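Long-range contact in porin B (Pseudomonas putida, PDB 4GEY), which forms a beta-barrel channel in the outer membrane that probably lets glucose and related sugars diffuse across it: residues A[164-170]-A[391-395]. The protein carries 2 engineered substitutions. Residues are numbered along the deposited sequence; the frame is centred on the assembly and turned at random.
Sequences DFQNLAF and NAELY. With C8E ((hydroxyethyloxy)tri(ethyloxy)octane), chain D; C8E ((hydroxyethyloxy)tri(ethyloxy)octane), chain F.
Part of a loop folded into the lumen of the porin barrel, residues 164-170, is pinned to the inner face of wall strand 388-399 chiefly by the carboxylate of Glu393. With CG anti to the backbone N (chi1 -179°) and the chain extended beyond it, Glu393 reaches straight from the wall to two successive backbone amides. Glu393 OE2 receives Gln166 N at 2.7 Å through its syn lone pair, while Glu393 OE1 takes Asn167 N, also at 2.7 Å, on its syn side; a glutamate suits this place because its two oxygens can serve neighbouring N-H groups. Alternation along the strand, as expected of a membrane barrel, sends Asn391, Glu393 and Tyr395 inward and Ala392 and Leu394 outward, where Leu394 CD2 meets atom C8 of a C8E detergent (chain D) at 3.5 Å. Tyr395 turns its edge onto Phe165 in a T-shaped stack, centroids 4.6 Å apart and planes at 76°; Phe170 CG sits over the opposite face, toward the rim of the ring. The Tyr395 hydroxyl bonds to Asp347. Farther along, Asn167 ND2 donates to Asn391 OD1 at 3.0 Å and also to Gln411, whereas Asn167 OD1 accepts Ala169 N at 3.0 Å, an Asx turn. Asparagine suits both tasks, its carbonyl closing the turn while its NH2 donates across the contact.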
loop_
_atom_site.group_PDB
_atom_site.type_symbol
_atom_site.label_atom_id
_atom_site.label_comp_id
_atom_site.label_asym_id
_atom_site.label_seq_id
_atom_site.Cartn_x
_atom_site.Cartn_y
_atom_site.Cartn_z
ATOM N N ASP A 164 3.981 -8.626 -1.767
ATOM C CA ASP A 164 4.886 -9.697 -1.393
ATOM C C ASP A 164 6.151 -9.154 -0.725
ATOM O O ASP A 164 6.688 -9.793 0.191
ATOM C CB ASP A 164 5.207 -10.590 -2.586
ATOM C CG ASP A 164 4.053 -11.507 -2.947
ATOM O OD1 ASP A 164 3.271 -11.858 -2.032
ATOM O OD2 ASP A 164 3.925 -11.874 -4.141
ATOM N N PHE A 165 6.615 -7.981 -1.172
ATOM C CA PHE A 165 7.785 -7.332 -0.576
ATOM C C PHE A 165 7.461 -6.931 0.870
ATOM O O PHE A 165 6.302 -6.857 1.247
ATOM C CB PHE A 165 8.214 -6.099 -1.384
ATOM C CG PHE A 165 8.916 -6.422 -2.679
ATOM C CD1 PHE A 165 8.190 -6.667 -3.844
ATOM C CD2 PHE A 165 10.308 -6.455 -2.742
ATOM C CE1 PHE A 165 8.835 -6.961 -5.037
ATOM C CE2 PHE A 165 10.967 -6.755 -3.936
ATOM C CZ PHE A 165 10.232 -7.004 -5.083
ATOM N N GLN A 166 8.476 -6.695 1.690
ATOM C CA GLN A 166 8.222 -6.248 3.047
ATOM C C GLN A 166 8.198 -4.722 3.103
ATOM O O GLN A 166 7.458 -4.117 3.890
ATOM C CB GLN A 166 9.273 -6.798 4.010
ATOM C CG GLN A 166 8.997 -6.440 5.470
ATOM C CD GLN A 166 9.723 -7.341 6.447
ATOM O OE1 GLN A 166 9.702 -8.569 6.318
ATOM N NE2 GLN A 166 10.382 -6.736 7.426
ATOM N N ASN A 167 9.025 -4.111 2.261
ATOM C CA ASN A 167 9.149 -2.669 2.214
ATOM C C ASN A 167 7.924 -2.014 1.553
ATOM O O ASN A 167 7.500 -2.419 0.476
ATOM C CB ASN A 167 10.415 -2.306 1.458
ATOM C CG ASN A 167 10.774 -0.850 1.589
ATOM O OD1 ASN A 167 10.139 0.021 0.990
ATOM N ND2 ASN A 167 11.811 -0.574 2.357
ATOM N N LEU A 168 7.379 -0.992 2.208
ATOM C CA LEU A 168 6.148 -0.331 1.774
ATOM C C LEU A 168 6.202 0.116 0.335
ATOM O O LEU A 168 5.211 0.014 -0.372
ATOM C CB LEU A 168 5.835 0.884 2.653
ATOM C CG LEU A 168 4.423 1.037 3.223
ATOM C CD1 LEU A 168 4.156 2.493 3.554
ATOM C CD2 LEU A 168 3.356 0.475 2.310
ATOM N N ALA A 169 7.358 0.604 -0.097
ATOM C CA ALA A 169 7.524 1.119 -1.449
ATOM C C ALA A 169 7.191 0.086 -2.529
ATOM O O ALA A 169 6.972 0.454 -3.692
ATOM C CB ALA A 169 8.942 1.612 -1.639
ATOM N N PHE A 170 7.181 -1.197 -2.160
ATOM C CA PHE A 170 6.931 -2.266 -3.130
ATOM C C PHE A 170 5.697 -3.080 -2.781
ATOM O O PHE A 170 5.543 -4.224 -3.211
ATOM C CB PHE A 170 8.147 -3.198 -3.260
ATOM C CG PHE A 170 9.431 -2.474 -3.408
ATOM C CD1 PHE A 170 9.731 -1.805 -4.579
ATOM C CD2 PHE A 170 10.340 -2.441 -2.370
ATOM C CE1 PHE A 170 10.924 -1.106 -4.709
ATOM C CE2 PHE A 170 11.527 -1.756 -2.497
ATOM C CZ PHE A 170 11.816 -1.077 -3.665
ATOM N N ASN A 391 14.703 3.386 -1.601
ATOM C CA ASN A 391 14.504 2.108 -0.931
ATOM C C ASN A 391 14.850 0.996 -1.884
ATOM O O ASN A 391 14.603 1.112 -3.092
ATOM C CB ASN A 391 13.052 1.921 -0.489
ATOM C CG ASN A 391 12.673 2.782 0.704
ATOM O OD1 ASN A 391 12.486 2.279 1.821
ATOM N ND2 ASN A 391 12.527 4.081 0.470
ATOM N N ALA A 392 15.408 -0.085 -1.346
ATOM C CA ALA A 392 15.618 -1.287 -2.137
ATOM C C ALA A 392 15.406 -2.542 -1.302
ATOM O O ALA A 392 15.777 -2.595 -0.123
ATOM C CB ALA A 392 16.994 -1.285 -2.779
ATOM N N GLU A 393 14.802 -3.553 -1.919
ATOM C CA GLU A 393 14.625 -4.837 -1.262
ATOM C C GLU A 393 15.036 -5.990 -2.172
ATOM O O GLU A 393 14.754 -6.005 -3.369
ATOM C CB GLU A 393 13.170 -5.000 -0.800
ATOM C CG GLU A 393 12.855 -6.314 -0.062
ATOM C CD GLU A 393 11.417 -6.366 0.486
ATOM O OE1 GLU A 393 10.800 -5.287 0.654
ATOM O OE2 GLU A 393 10.900 -7.480 0.744
ATOM N N LEU A 394 15.734 -6.954 -1.601
ATOM C CA LEU A 394 15.957 -8.220 -2.277
ATOM C C LEU A 394 15.389 -9.306 -1.363
ATOM O O LEU A 394 15.695 -9.331 -0.166
ATOM C CB LEU A 394 17.444 -8.434 -2.528
ATOM C CG LEU A 394 17.875 -9.873 -2.787
ATOM C CD1 LEU A 394 17.278 -10.358 -4.097
ATOM C CD2 LEU A 394 19.411 -10.022 -2.762
ATOM N N TYR A 395 14.540 -10.176 -1.904
ATOM C CA TYR A 395 13.956 -11.220 -1.075
ATOM C C TYR A 395 13.981 -12.597 -1.719
ATOM O O TYR A 395 14.209 -12.732 -2.920
ATOM C CB TYR A 395 12.537 -10.844 -0.605
ATOM C CG TYR A 395 11.410 -10.961 -1.635
ATOM C CD1 TYR A 395 10.969 -12.200 -2.082
ATOM C CD2 TYR A 395 10.750 -9.840 -2.102
ATOM C CE1 TYR A 395 9.956 -12.317 -2.979
ATOM C CE2 TYR A 395 9.713 -9.947 -3.011
ATOM C CZ TYR A 395 9.324 -11.193 -3.446
ATOM O OH TYR A 395 8.297 -11.340 -4.358
HETATM C C1 C8E D . 16.429 -12.833 7.265
HETATM C C2 C8E D . 17.520 -11.863 6.820
HETATM C C3 C8E D . 18.488 -12.542 5.855
HETATM C C4 C8E D . 18.496 -11.802 4.520
HETATM C C5 C8E D . 17.756 -12.568 3.417
HETATM C C6 C8E D . 18.588 -12.742 2.144
HETATM C C7 C8E D . 17.726 -12.725 0.883
HETATM C C8 C8E D . 18.582 -12.464 -0.353
HETATM O O9 C8E D . 18.902 -13.655 -1.061
HETATM C C10 C8E D . 18.437 -13.686 -2.403
HETATM C C11 C8E D . 19.390 -14.472 -3.317
HETATM O O12 C8E D . 19.645 -15.797 -2.867
HETATM C C13 C8E D . 19.782 -16.726 -3.941
HETATM C C14 C8E D . 19.468 -18.170 -3.513
HETATM O O15 C8E D . 20.170 -19.115 -4.307
HETATM C C16 C8E D . 19.335 -20.094 -4.906
HETATM C C17 C8E D . 19.664 -21.515 -4.438
HETATM O O18 C8E D . 18.798 -22.460 -5.055
HETATM C C19 C8E D . 19.434 -23.403 -5.900
HETATM C C20 C8E D . 18.606 -24.686 -5.914
HETATM O O21 C8E D . 19.418 -25.838 -5.966
HETATM C C7 C8E F . 18.820 -4.530 -1.313
HETATM C C8 C8E F . 19.910 -4.938 -0.328
HETATM O O9 C8E F . 21.158 -4.568 -0.868
HETATM C C10 C8E F . 22.072 -4.064 0.084
HETATM C C11 C8E F . 23.349 -3.614 -0.624
HETATM O O12 C8E F . 24.218 -2.980 0.290
HETATM C C13 C8E F . 24.976 -1.971 -0.349
HETATM C C14 C8E F . 26.143 -1.488 0.511
HETATM O O15 C8E F . 27.153 -1.011 -0.354
HETATM C C16 C8E F . 27.198 0.400 -0.459
HETATM C C17 C8E F . 27.726 1.022 0.832
HETATM O O18 C8E F . 29.110 0.766 0.931
HETATM C C19 C8E F . 29.899 1.851 0.493
HETATM C C20 C8E F . 31.304 1.670 1.056
HETATM O O21 C8E F . 31.469 0.331 1.488
#